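Side-chain contacts in putative methylthioribose-1-phosphate isomerase (Archaeoglobus fulgidus, PDB 1T5O), which probably catalyses the interconversion of 5-methylthioribose 1-phosphate and 5-methylthioribulose 1-phosphate, a step in methionine biosynthesis: residues G218-Q222 / K223-D227; R196-C199 / W200-E204; R172-E176 / Q177-I181; G246-T249 / V250-A254; G325-Y328 / P329-V333. One frame throughout, in Å; residues are numbered along the deposited sequence.

Contact 1: residues G218-Q222 / K223-D227; sequences GIVMQ and KGMVD
Val220 and Met225 meet at about a right angle, the sulphur SD of Met225 lying 3.8 Å from CG1 of Val220. The methionine chain is extended to SD and then bends (chi3 63°), which carries CE to the same methyl group. The other branch of Val220 serves a second neighbour: its CG2 lies 4.0 Å from CG2 of Val226, the two valines approaching at a slant, and beyond them both side chains pack on Leu151 of strand 149-152. Ile219 and Lys223, by contrast, run side by side in the same direction, CG1 of Ile219 being 4.1 Å from CD of Lys223. The lysine then bends, and a water 3.0 Å from its NZ bridges weakly to OE1 of Gln222, whose NE2 binds Pro311 O of the second subunit. Beneath these side chains Met225 N donates to Val220 O at 2.9 Å and Gly224 N to Met221 O at 3.0 Å. With Gly224 at positive phi, these two bonds form the Schellman motif that ends helix 217-222.

Contact 2: residues R196-C199 / W200-E204; sequences RLTC and WELME
Thr198 and Leu202 lie side by side and point the same way, with CG2 of the threonine 3.7 Å from CD1 of the leucine. The torsion of Thr198 turns CG2 anti to the backbone N and sets OG1 beside it (chi1 -68°); OG1 is thereby given over to Cys154 O and Asn155 ND2. Glu201 lodges CG between its own backbone N and carbonyl carbon (chi1 67°), 3.5 Å from Leu197 O, and the extended chain beyond brings the carboxylate to Arg172 in a salt bridge, with Arg158 N and Asn155 as further partners. Met203 turns CG beside its backbone N (chi1 -72°), which lays CG 3.2 Å from Cys199 O, the acceptor of Met203 N. Trp200 CB sits 3.4 Å from Arg196 O, buried without a partner where the helix widens into a pi-type turn at 196-198. Helix 193-204 joins strands 182-186 and 208-212 in a beta-alpha-beta unit, packing through Leu202 on both strands and through Thr198 and Glu201 on helix 167-176.

Contact 3: residues R172-E176 / Q177-I181; sequences RSAVE and QGKEI
Ala174 O takes its main bond from Lys179 N at 3.2 Å and a weak one from Gln177 N, which also donates to Ser173 O. Next to it, Val175 O receives Gly178 N at 2.8 Å. The ammonium of Lys179 is held several times over: it binds Leu144 O and Ala141 O, and its NZ reaches Gln177 OE1 at 3.2 Å from above the amide plane. NE2 of the same amide binds Glu142 weakly. Ser173 OG is engaged by Trp164 NE1 and Gly169 O. A methionine in place of Lys179 would probably leave the carbonyls of Ala141 and Leu144 without this donor and the amide of Gln177 freer to turn. Below the polar layer, Ala174 CB touches CG1 of Ile181 at 3.9 Å, and CG2 of Val175 meets CB of Ile181 at 4.1 Å. Gly178 has positive phi, and its bond to Val175 O, with that of Lys179 N to Ala174 O, marks a Schellman motif at the C-terminal end of helix 167-176.

Contact 4: residues G246-T249 / V250-A254; sequences GTYT and VSVVA
CG2 of Val252 sits over one face of the Tyr248 ring, 3.7 Å from its centroid and 30° off the normal, a CH-pi contact. This is the tight part: the methyl is displaced toward the hydroxyl end, and CZ, its nearest ring atom, is 3.3 Å from CG2. With CG of Tyr248 anti to the backbone N (chi1 167°), the ring leans along the helix toward Val252. Beyond it, Tyr248 OH bonds to NE2 of His257 of the second subunit. The tyrosine carbonyl is equally engaged: Tyr248 O accepts OG of Ser251 at 2.7 Å, in the carbonyl plane on a lone pair, and also Val252 N at 3.0 Å. Ser251 OG is bound by Asn316 ND2. This is the first part of helix 247-256, with Gly246 at the N-cap and Asp310 receiving the amides of Gly246 and Tyr248. Against this, packing is looser one residue further on, where Val253 N reaches Thr249 O at 3.3 Å and CG2 of Val253 lies 3.6 Å from that oxygen. No solvent side opens there, because the second subunit covers it: Thr249 OG1 binds Ser215 O of that subunit, and Thr249 and Val252 each pack on their own counterparts. An alanine in place of Tyr248 would remove the ring beneath CG2 of Val252 and is likely to leave His257 of the second subunit without its hydroxyl partner.

Contact 5: residues G325-Y328 / P329-V333; sequences GVIY and PPYEV
Tyr331, whose hydroxyl is bonded to Val317 O, sets the edge of its ring against Ile327 O, which lies in the ring plane 3.3 Å from CE2 of Tyr331. The ring thus reaches back from the start of a helix to the strand before it, its far end fixed by the hydroxyl bond. The same ring is covered on one face by Pro329, whose CA stands 4.1 Å above the plane, over the centre. Ile327 adds a hydrocarbon touch: its CG2 comes obliquely to within 4.1 Å of Tyr331 CD2. The backbone between them thus folds round the tyrosine, with Tyr328 C 3.6 Å from CE2 of Tyr331. Strand 325-327 is an edge strand of the mixed sheet, antiparallel to strand 319-322, and the chain passes from it through two prolines into helix 331-338. The peptide bond before Pro330 is cis, and Pro330 takes the N-cap position; its carbonyl receives a weak bond from Val333 N at 3.1 Å. Tyr328 faces the other way, its ring packing on Leu143 and on Ala319 of the neighbouring strand. Tyr328 O accepts ND2 of Asn334, one turn into the helix, while Ile327 packs on Val335 and Val338 along the same helix.

Contacts 1 and 4 touch: SD of Met221 lies 3.5 Å from CA of Ala254 and 3.6 Å from CG1 of Val253, and both contacts meet the second subunit. Contacts 2 and 3 are joined by a salt bridge, Glu201 OE1 to Arg172 NH2 at 2.7 Å, although their centres are 17 Å apart. Contact 2 lies beside the predicted substrate site, with the side chain of Leu197 about 3 Å from that of Arg45. Contact 4 flanks this site too, the Thr247 side chain lying about 3 Å from that of Asn243 and about 6 Å from that of Cys154, the predicted transition-state stabiliser. Contacts 1, 3 and 5 lie away from these residues.

Contact 1: residues G218-Q222 / K223-D227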
loop_
_atom_site.group_PDB
_atom_site.type_symbol
_atom_site.label_atom_id
_atom_site.label_comp_id
_atom_site.label_asym_id
_atom_site.label_seq_id
_atom_site.Cartn_x
_atom_site.Cartn_y
_atom_site.Cartn_z
ATOM N N GLY A 218 0.088 -1.690 -11.013
ATOM C CA GLY A 218 0.987 -1.831 -12.151
ATOM C C GLY A 218 0.923 -3.189 -12.836
ATOM O O GLY A 218 0.715 -3.273 -14.051
ATOM N N ILE A 219 1.096 -4.271 -12.074
ATOM C CA ILE A 219 1.065 -5.577 -12.705
ATOM C C ILE A 219 -0.286 -5.952 -13.319
ATOM O O ILE A 219 -0.328 -6.584 -14.405
ATOM C CB ILE A 219 1.581 -6.687 -11.737
ATOM C CG1 ILE A 219 1.954 -7.953 -12.543
ATOM C CG2 ILE A 219 0.524 -7.004 -10.634
ATOM C CD1 ILE A 219 2.565 -9.057 -11.656
ATOM N N VAL A 220 -1.392 -5.544 -12.691
ATOM C CA VAL A 220 -2.686 -5.922 -13.269
ATOM C C VAL A 220 -2.914 -5.254 -14.622
ATOM O O VAL A 220 -3.489 -5.870 -15.531
ATOM C CB VAL A 220 -3.918 -5.672 -12.294
ATOM C CG1 VAL A 220 -3.815 -6.589 -11.070
ATOM C CG2 VAL A 220 -4.003 -4.202 -11.849
ATOM N N MET A 221 -2.456 -4.010 -14.785
ATOM C CA MET A 221 -2.620 -3.359 -16.081
ATOM C C MET A 221 -1.616 -3.908 -17.059
ATOM O O MET A 221 -1.904 -4.062 -18.238
ATOM C CB MET A 221 -2.487 -1.847 -15.964
ATOM C CG MET A 221 -3.660 -1.265 -15.198
ATOM S SD MET A 221 -3.618 0.525 -15.040
ATOM C CE MET A 221 -4.934 0.805 -13.843
ATOM N N GLN A 222 -0.439 -4.236 -16.550
ATOM C CA GLN A 222 0.615 -4.789 -17.359
ATOM C C GLN A 222 0.101 -6.108 -17.953
ATOM O O GLN A 222 0.374 -6.436 -19.109
ATOM C CB GLN A 222 1.836 -4.995 -16.449
ATOM C CG GLN A 222 3.114 -5.357 -17.098
ATOM C CD GLN A 222 4.191 -5.588 -16.055
ATOM O OE1 GLN A 222 3.971 -6.309 -15.073
ATOM N NE2 GLN A 222 5.347 -4.987 -16.252
ATOM N N LYS A 223 -0.663 -6.858 -17.170
ATOM C CA LYS A 223 -1.207 -8.133 -17.640
ATOM C C LYS A 223 -2.522 -8.014 -18.386
ATOM O O LYS A 223 -3.092 -9.023 -18.777
ATOM C CB LYS A 223 -1.390 -9.114 -16.466
ATOM C CG LYS A 223 -0.052 -9.614 -15.921
ATOM C CD LYS A 223 -0.216 -10.569 -14.772
ATOM C CE LYS A 223 0.742 -11.742 -14.968
ATOM N NZ LYS A 223 2.177 -11.324 -15.199
ATOM N N GLY A 224 -3.030 -6.800 -18.567
ATOM C CA GLY A 224 -4.280 -6.653 -19.291
ATOM C C GLY A 224 -5.516 -7.147 -18.563
ATOM O O GLY A 224 -6.509 -7.522 -19.199
ATOM N N MET A 225 -5.473 -7.152 -17.230
ATOM C CA MET A 225 -6.605 -7.597 -16.434
ATOM C C MET A 225 -7.669 -6.503 -16.212
ATOM O O MET A 225 -8.752 -6.793 -15.715
ATOM C CB MET A 225 -6.115 -8.067 -15.063
ATOM C CG MET A 225 -5.112 -9.214 -15.093
ATOM S SD MET A 225 -4.352 -9.521 -13.468
ATOM C CE MET A 225 -5.696 -9.974 -12.518
ATOM N N VAL A 226 -7.366 -5.262 -16.574
ATOM C CA VAL A 226 -8.293 -4.153 -16.356
ATOM C C VAL A 226 -8.792 -3.485 -17.629
ATOM O O VAL A 226 -7.996 -3.098 -18.485
ATOM C CB VAL A 226 -7.614 -3.052 -15.487
ATOM C CG1 VAL A 226 -8.513 -1.800 -15.379
ATOM C CG2 VAL A 226 -7.281 -3.618 -14.140
ATOM N N ASP A 227 -10.105 -3.335 -17.743
ATOM C CA ASP A 227 -10.699 -2.671 -18.912
ATOM C C ASP A 227 -10.915 -1.187 -18.638
ATOM O O ASP A 227 -10.790 -0.362 -19.524
ATOM C CB ASP A 227 -12.042 -3.324 -19.269
ATOM C CG ASP A 227 -11.871 -4.752 -19.714
ATOM O OD1 ASP A 227 -11.250 -4.967 -20.770
ATOM O OD2 ASP A 227 -12.317 -5.657 -18.999
HETATM O O HOH W 1 -5.327 -3.774 -18.001
HETATM O O HOH W 2 3.448 -9.043 -16.614
#

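Contact 2: residues R196-C199 / W200-E204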
loop_
_atom_site.group_PDB
_atom_site.type_symbol
_atom_site.label_atom_id
_atom_site.label_comp_id
_atom_site.label_asym_id
_atom_site.label_seq_id
_atom_site.Cartn_x
_atom_site.Cartn_y
_atom_site.Cartn_z
ATOM N N ARG A 196 -11.813 -3.218 3.514
ATOM C CA ARG A 196 -12.824 -3.211 4.556
ATOM C C ARG A 196 -14.246 -2.901 4.087
ATOM O O ARG A 196 -15.190 -3.597 4.438
ATOM C CB ARG A 196 -12.456 -2.189 5.638
ATOM C CG ARG A 196 -11.216 -2.544 6.420
ATOM C CD ARG A 196 -11.306 -1.999 7.829
ATOM N NE ARG A 196 -11.772 -0.645 7.766
ATOM C CZ ARG A 196 -12.871 -0.176 8.347
ATOM N NH1 ARG A 196 -13.666 -0.944 9.091
ATOM N NH2 ARG A 196 -13.203 1.072 8.109
ATOM N N LEU A 197 -14.379 -1.870 3.267
ATOM C CA LEU A 197 -15.683 -1.409 2.827
ATOM C C LEU A 197 -16.095 -1.799 1.409
ATOM O O LEU A 197 -17.165 -2.357 1.209
ATOM C CB LEU A 197 -15.733 0.114 3.014
ATOM C CG LEU A 197 -15.244 0.589 4.406
ATOM C CD1 LEU A 197 -15.322 2.123 4.548
ATOM C CD2 LEU A 197 -16.106 -0.050 5.510
ATOM N N THR A 198 -15.246 -1.522 0.427
ATOM C CA THR A 198 -15.612 -1.838 -0.942
ATOM C C THR A 198 -15.819 -3.324 -1.180
ATOM O O THR A 198 -16.800 -3.717 -1.823
ATOM C CB THR A 198 -14.557 -1.288 -1.914
ATOM O OG1 THR A 198 -14.633 0.136 -1.879
ATOM C CG2 THR A 198 -14.786 -1.780 -3.326
ATOM N N CYS A 199 -14.913 -4.157 -0.675
ATOM C CA CYS A 199 -15.078 -5.580 -0.884
ATOM C C CYS A 199 -16.360 -6.080 -0.183
ATOM O O CYS A 199 -17.038 -6.972 -0.684
ATOM C CB CYS A 199 -13.847 -6.352 -0.397
ATOM S SG CYS A 199 -12.352 -6.159 -1.455
ATOM N N TRP A 200 -16.668 -5.506 0.974
ATOM C CA TRP A 200 -17.857 -5.893 1.713
ATOM C C TRP A 200 -19.143 -5.574 0.947
ATOM O O TRP A 200 -19.962 -6.468 0.671
ATOM C CB TRP A 200 -17.899 -5.194 3.076
ATOM C CG TRP A 200 -19.052 -5.692 3.925
ATOM C CD1 TRP A 200 -19.069 -6.823 4.717
ATOM C CD2 TRP A 200 -20.394 -5.166 3.951
ATOM N NE1 TRP A 200 -20.338 -7.022 5.213
ATOM C CE2 TRP A 200 -21.167 -6.027 4.760
ATOM C CE3 TRP A 200 -21.012 -4.051 3.358
ATOM C CZ2 TRP A 200 -22.536 -5.814 4.997
ATOM C CZ3 TRP A 200 -22.383 -3.836 3.593
ATOM C CH2 TRP A 200 -23.126 -4.719 4.407
ATOM N N GLU A 201 -19.325 -4.311 0.577
ATOM C CA GLU A 201 -20.557 -3.964 -0.121
ATOM C C GLU A 201 -20.707 -4.637 -1.480
ATOM O O GLU A 201 -21.833 -4.889 -1.911
ATOM C CB GLU A 201 -20.727 -2.442 -0.249
ATOM C CG GLU A 201 -19.715 -1.725 -1.157
ATOM C CD GLU A 201 -20.104 -0.284 -1.367
ATOM O OE1 GLU A 201 -20.932 -0.004 -2.254
ATOM O OE2 GLU A 201 -19.614 0.583 -0.614
ATOM N N LEU A 202 -19.605 -4.968 -2.150
ATOM C CA LEU A 202 -19.752 -5.617 -3.442
ATOM C C LEU A 202 -20.099 -7.095 -3.220
ATOM O O LEU A 202 -20.989 -7.646 -3.877
ATOM C CB LEU A 202 -18.469 -5.472 -4.283
ATOM C CG LEU A 202 -18.206 -4.043 -4.804
ATOM C CD1 LEU A 202 -16.849 -3.962 -5.487
ATOM C CD2 LEU A 202 -19.301 -3.648 -5.756
ATOM N N MET A 203 -19.417 -7.750 -2.291
ATOM C CA MET A 203 -19.741 -9.155 -2.063
ATOM C C MET A 203 -21.161 -9.290 -1.511
ATOM O O MET A 203 -21.871 -10.254 -1.814
ATOM C CB MET A 203 -18.738 -9.784 -1.090
ATOM C CG MET A 203 -17.382 -9.991 -1.712
ATOM S SD MET A 203 -16.137 -10.517 -0.553
ATOM C CE MET A 203 -16.818 -12.230 -0.126
ATOM N N GLU A 204 -21.583 -8.318 -0.720
ATOM C CA GLU A 204 -22.912 -8.353 -0.115
ATOM C C GLU A 204 -23.966 -8.290 -1.224
ATOM O O GLU A 204 -25.009 -8.950 -1.153
ATOM C CB GLU A 204 -23.041 -7.172 0.873
ATOM C CG GLU A 204 -24.292 -7.145 1.716
ATOM C CD GLU A 204 -24.295 -8.193 2.835
ATOM O OE1 GLU A 204 -23.291 -8.910 3.003
ATOM O OE2 GLU A 204 -25.311 -8.286 3.548
#

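Contact 3: residues R172-E176 / Q177-I181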
loop_
_atom_site.group_PDB
_atom_site.type_symbol
_atom_site.label_atom_id
_atom_site.label_comp_id
_atom_site.label_asym_id
_atom_site.label_seq_id
_atom_site.Cartn_x
_atom_site.Cartn_y
_atom_site.Cartn_z
ATOM N N ARG A 172 -23.067 -0.752 -10.271
ATOM C CA ARG A 172 -24.397 -1.325 -10.003
ATOM C C ARG A 172 -25.367 -1.079 -11.153
ATOM O O ARG A 172 -26.143 -1.969 -11.511
ATOM C CB ARG A 172 -25.012 -0.797 -8.695
ATOM C CG ARG A 172 -24.261 -1.263 -7.457
ATOM C CD ARG A 172 -24.994 -0.950 -6.148
ATOM N NE ARG A 172 -24.283 -1.592 -5.046
ATOM C CZ ARG A 172 -23.228 -1.080 -4.426
ATOM N NH1 ARG A 172 -22.753 0.110 -4.784
ATOM N NH2 ARG A 172 -22.613 -1.785 -3.483
ATOM N N SER A 173 -25.337 0.100 -11.765
ATOM C CA SER A 173 -26.264 0.340 -12.867
ATOM C C SER A 173 -25.986 -0.570 -14.067
ATOM O O SER A 173 -26.932 -1.037 -14.729
ATOM C CB SER A 173 -26.229 1.803 -13.307
ATOM O OG SER A 173 -26.698 2.637 -12.255
ATOM N N ALA A 174 -24.709 -0.837 -14.355
ATOM C CA ALA A 174 -24.401 -1.706 -15.478
ATOM C C ALA A 174 -24.802 -3.152 -15.181
ATOM O O ALA A 174 -25.269 -3.872 -16.072
ATOM C CB ALA A 174 -22.917 -1.628 -15.834
ATOM N N VAL A 175 -24.595 -3.590 -13.946
ATOM C CA VAL A 175 -24.960 -4.952 -13.561
ATOM C C VAL A 175 -26.483 -5.098 -13.708
ATOM O O VAL A 175 -26.967 -6.111 -14.199
ATOM C CB VAL A 175 -24.502 -5.251 -12.104
ATOM C CG1 VAL A 175 -25.141 -6.546 -11.569
ATOM C CG2 VAL A 175 -22.979 -5.390 -12.077
ATOM N N GLU A 176 -27.223 -4.067 -13.301
ATOM C CA GLU A 176 -28.673 -4.057 -13.407
ATOM C C GLU A 176 -29.119 -4.220 -14.871
ATOM O O GLU A 176 -30.167 -4.816 -15.142
ATOM C CB GLU A 176 -29.207 -2.752 -12.827
ATOM C CG GLU A 176 -30.711 -2.629 -12.808
ATOM C CD GLU A 176 -31.182 -1.497 -11.910
ATOM O OE1 GLU A 176 -30.695 -0.358 -12.059
ATOM O OE2 GLU A 176 -32.045 -1.748 -11.050
ATOM N N GLN A 177 -28.334 -3.701 -15.810
ATOM C CA GLN A 177 -28.662 -3.829 -17.226
ATOM C C GLN A 177 -28.356 -5.233 -17.752
ATOM O O GLN A 177 -28.575 -5.513 -18.927
ATOM C CB GLN A 177 -27.861 -2.830 -18.072
ATOM C CG GLN A 177 -28.135 -1.390 -17.778
ATOM C CD GLN A 177 -27.224 -0.478 -18.576
ATOM O OE1 GLN A 177 -25.989 -0.564 -18.480
ATOM N NE2 GLN A 177 -27.819 0.399 -19.372
ATOM N N GLY A 178 -27.819 -6.097 -16.898
ATOM C CA GLY A 178 -27.506 -7.450 -17.316
ATOM C C GLY A 178 -26.100 -7.599 -17.885
ATOM O O GLY A 178 -25.761 -8.637 -18.470
ATOM N N LYS A 179 -25.281 -6.557 -17.736
ATOM C CA LYS A 179 -23.903 -6.619 -18.220
ATOM C C LYS A 179 -23.116 -7.327 -17.146
ATOM O O LYS A 179 -23.298 -7.044 -15.979
ATOM C CB LYS A 179 -23.320 -5.207 -18.410
ATOM C CG LYS A 179 -23.932 -4.446 -19.565
ATOM C CD LYS A 179 -23.581 -2.949 -19.546
ATOM C CE LYS A 179 -24.062 -2.279 -20.829
ATOM N NZ LYS A 179 -23.844 -0.797 -20.807
ATOM N N GLU A 180 -22.253 -8.258 -17.525
ATOM C CA GLU A 180 -21.451 -8.942 -16.533
ATOM C C GLU A 180 -20.268 -8.004 -16.278
ATOM O O GLU A 180 -19.527 -7.661 -17.200
ATOM C CB GLU A 180 -20.988 -10.305 -17.072
ATOM C CG GLU A 180 -19.501 -10.456 -17.381
ATOM C CD GLU A 180 -18.718 -11.140 -16.268
ATOM O OE1 GLU A 180 -19.181 -12.177 -15.753
ATOM O OE2 GLU A 180 -17.624 -10.650 -15.917
ATOM N N ILE A 181 -20.143 -7.547 -15.042
ATOM C CA ILE A 181 -19.060 -6.654 -14.656
ATOM C C ILE A 181 -18.359 -7.246 -13.429
ATOM O O ILE A 181 -19.012 -7.720 -12.507
ATOM C CB ILE A 181 -19.585 -5.204 -14.283
ATOM C CG1 ILE A 181 -20.362 -4.580 -15.453
ATOM C CG2 ILE A 181 -18.388 -4.282 -13.909
ATOM C CD1 ILE A 181 -19.532 -4.344 -16.683
#

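Contact 4: residues G246-T249 / V250-A254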
loop_
_atom_site.group_PDB
_atom_site.type_symbol
_atom_site.label_atom_id
_atom_site.label_comp_id
_atom_site.label_asym_id
_atom_site.label_seq_id
_atom_site.Cartn_x
_atom_site.Cartn_y
_atom_site.Cartn_z
ATOM N N GLY A 246 -3.384 8.218 -3.493
ATOM C CA GLY A 246 -3.117 6.993 -4.224
ATOM C C GLY A 246 -3.813 7.040 -5.558
ATOM O O GLY A 246 -3.363 6.436 -6.532
ATOM N N THR A 247 -4.920 7.776 -5.602
ATOM C CA THR A 247 -5.696 7.900 -6.826
ATOM C C THR A 247 -4.819 8.410 -7.977
ATOM O O THR A 247 -4.864 7.854 -9.090
ATOM C CB THR A 247 -6.906 8.859 -6.630
ATOM O OG1 THR A 247 -7.742 8.352 -5.589
ATOM C CG2 THR A 247 -7.715 8.969 -7.915
ATOM N N TYR A 248 -4.017 9.435 -7.712
ATOM C CA TYR A 248 -3.145 9.987 -8.757
ATOM C C TYR A 248 -2.206 8.902 -9.294
ATOM O O TYR A 248 -2.022 8.775 -10.519
ATOM C CB TYR A 248 -2.318 11.187 -8.229
ATOM C CG TYR A 248 -1.186 11.573 -9.172
ATOM C CD1 TYR A 248 0.162 11.425 -8.788
ATOM C CD2 TYR A 248 -1.460 12.011 -10.468
ATOM C CE1 TYR A 248 1.209 11.713 -9.696
ATOM C CE2 TYR A 248 -0.435 12.294 -11.375
ATOM C CZ TYR A 248 0.901 12.144 -10.973
ATOM O OH TYR A 248 1.911 12.450 -11.854
ATOM N N THR A 249 -1.624 8.114 -8.393
ATOM C CA THR A 249 -0.734 7.034 -8.821
ATOM C C THR A 249 -1.461 6.112 -9.776
ATOM O O THR A 249 -0.935 5.763 -10.810
ATOM C CB THR A 249 -0.237 6.188 -7.620
ATOM O OG1 THR A 249 0.492 7.038 -6.739
ATOM C CG2 THR A 249 0.714 5.050 -8.089
ATOM N N VAL A 250 -2.657 5.680 -9.402
ATOM C CA VAL A 250 -3.432 4.807 -10.270
ATOM C C VAL A 250 -3.647 5.486 -11.626
ATOM O O VAL A 250 -3.536 4.839 -12.674
ATOM C CB VAL A 250 -4.817 4.462 -9.660
ATOM C CG1 VAL A 250 -5.638 3.562 -10.667
ATOM C CG2 VAL A 250 -4.629 3.737 -8.316
ATOM N N SER A 251 -3.917 6.794 -11.608
ATOM C CA SER A 251 -4.144 7.508 -12.868
ATOM C C SER A 251 -2.903 7.518 -13.782
ATOM O O SER A 251 -3.031 7.529 -15.011
ATOM C CB SER A 251 -4.626 8.950 -12.604
ATOM O OG SER A 251 -3.534 9.863 -12.444
ATOM N N VAL A 252 -1.710 7.499 -13.197
ATOM C CA VAL A 252 -0.497 7.541 -14.003
ATOM C C VAL A 252 -0.298 6.198 -14.719
ATOM O O VAL A 252 0.029 6.170 -15.902
ATOM C CB VAL A 252 0.751 7.865 -13.126
ATOM C CG1 VAL A 252 2.074 7.679 -13.941
ATOM C CG2 VAL A 252 0.673 9.312 -12.646
ATOM N N VAL A 253 -0.509 5.097 -14.000
ATOM C CA VAL A 253 -0.343 3.767 -14.577
ATOM C C VAL A 253 -1.404 3.561 -15.671
ATOM O O VAL A 253 -1.095 3.095 -16.773
ATOM C CB VAL A 253 -0.450 2.688 -13.469
ATOM C CG1 VAL A 253 -0.264 1.282 -14.071
ATOM C CG2 VAL A 253 0.637 2.937 -12.417
ATOM N N ALA A 254 -2.649 3.941 -15.384
ATOM C CA ALA A 254 -3.712 3.798 -16.365
ATOM C C ALA A 254 -3.414 4.610 -17.636
ATOM O O ALA A 254 -3.610 4.129 -18.745
ATOM C CB ALA A 254 -5.061 4.228 -15.760
#

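Contact 5: residues G325-Y328 / P329-V333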
loop_
_atom_site.group_PDB
_atom_site.type_symbol
_atom_site.label_atom_id
_atom_site.label_comp_id
_atom_site.label_asym_id
_atom_site.label_seq_id
_atom_site.Cartn_x
_atom_site.Cartn_y
_atom_site.Cartn_z
ATOM N N GLY A 325 -24.798 14.087 -16.595
ATOM C CA GLY A 325 -24.307 13.431 -17.788
ATOM C C GLY A 325 -22.802 13.194 -17.767
ATOM O O GLY A 325 -22.105 13.569 -16.810
ATOM N N VAL A 326 -22.296 12.567 -18.828
ATOM C CA VAL A 326 -20.856 12.302 -18.939
ATOM C C VAL A 326 -20.192 13.542 -19.560
ATOM O O VAL A 326 -20.651 14.057 -20.566
ATOM C CB VAL A 326 -20.584 11.041 -19.822
ATOM C CG1 VAL A 326 -19.072 10.810 -19.983
ATOM C CG2 VAL A 326 -21.184 9.815 -19.150
ATOM N N ILE A 327 -19.113 14.017 -18.954
ATOM C CA ILE A 327 -18.417 15.202 -19.447
ATOM C C ILE A 327 -17.023 14.851 -19.990
ATOM O O ILE A 327 -16.200 14.249 -19.286
ATOM C CB ILE A 327 -18.255 16.223 -18.307
ATOM C CG1 ILE A 327 -19.618 16.500 -17.661
ATOM C CG2 ILE A 327 -17.684 17.522 -18.828
ATOM C CD1 ILE A 327 -19.518 17.503 -16.462
ATOM N N TYR A 328 -16.746 15.275 -21.214
ATOM C CA TYR A 328 -15.457 14.986 -21.851
ATOM C C TYR A 328 -14.591 16.219 -21.999
ATOM O O TYR A 328 -15.075 17.335 -21.841
ATOM C CB TYR A 328 -15.668 14.428 -23.257
ATOM C CG TYR A 328 -16.369 13.120 -23.303
ATOM C CD1 TYR A 328 -17.758 13.063 -23.441
ATOM C CD2 TYR A 328 -15.659 11.931 -23.217
ATOM C CE1 TYR A 328 -18.414 11.854 -23.495
ATOM C CE2 TYR A 328 -16.313 10.711 -23.275
ATOM C CZ TYR A 328 -17.692 10.689 -23.412
ATOM O OH TYR A 328 -18.361 9.501 -23.454
ATOM N N PRO A 329 -13.293 16.027 -22.320
ATOM C CA PRO A 329 -12.374 17.160 -22.502
ATOM C C PRO A 329 -12.799 17.861 -23.794
ATOM O O PRO A 329 -13.381 17.237 -24.672
ATOM C CB PRO A 329 -11.001 16.489 -22.646
ATOM C CG PRO A 329 -11.173 15.157 -21.873
ATOM C CD PRO A 329 -12.564 14.741 -22.294
ATOM N N PRO A 330 -12.538 19.167 -23.916
ATOM C CA PRO A 330 -11.878 20.057 -22.945
ATOM C C PRO A 330 -12.835 20.431 -21.795
ATOM O O PRO A 330 -13.934 20.965 -22.027
ATOM C CB PRO A 330 -11.468 21.254 -23.806
ATOM C CG PRO A 330 -12.612 21.349 -24.804
ATOM C CD PRO A 330 -12.908 19.891 -25.150
ATOM N N TYR A 331 -12.412 20.151 -20.564
ATOM C CA TYR A 331 -13.226 20.415 -19.393
ATOM C C TYR A 331 -13.550 21.895 -19.179
ATOM O O TYR A 331 -14.642 22.215 -18.735
ATOM C CB TYR A 331 -12.555 19.806 -18.154
ATOM C CG TYR A 331 -12.454 18.287 -18.252
ATOM C CD1 TYR A 331 -11.211 17.636 -18.194
ATOM C CD2 TYR A 331 -13.602 17.510 -18.427
ATOM C CE1 TYR A 331 -11.123 16.226 -18.310
ATOM C CE2 TYR A 331 -13.529 16.112 -18.548
ATOM C CZ TYR A 331 -12.291 15.473 -18.490
ATOM O OH TYR A 331 -12.239 14.093 -18.616
ATOM N N GLU A 332 -12.620 22.775 -19.542
ATOM C CA GLU A 332 -12.808 24.218 -19.392
ATOM C C GLU A 332 -14.055 24.639 -20.171
ATOM O O GLU A 332 -14.753 25.579 -19.796
ATOM C CB GLU A 332 -11.589 24.967 -19.932
ATOM C CG GLU A 332 -11.389 26.336 -19.306
ATOM C CD GLU A 332 -10.925 26.264 -17.846
ATOM O OE1 GLU A 332 -10.063 25.418 -17.514
ATOM O OE2 GLU A 332 -11.407 27.072 -17.028
ATOM N N VAL A 333 -14.319 23.946 -21.269
ATOM C CA VAL A 333 -15.509 24.240 -22.057
ATOM C C VAL A 333 -16.721 23.410 -21.606
ATOM O O VAL A 333 -17.794 23.952 -21.358
ATOM C CB VAL A 333 -15.299 23.951 -23.582
ATOM C CG1 VAL A 333 -16.607 24.175 -24.335
ATOM C CG2 VAL A 333 -14.234 24.858 -24.167
#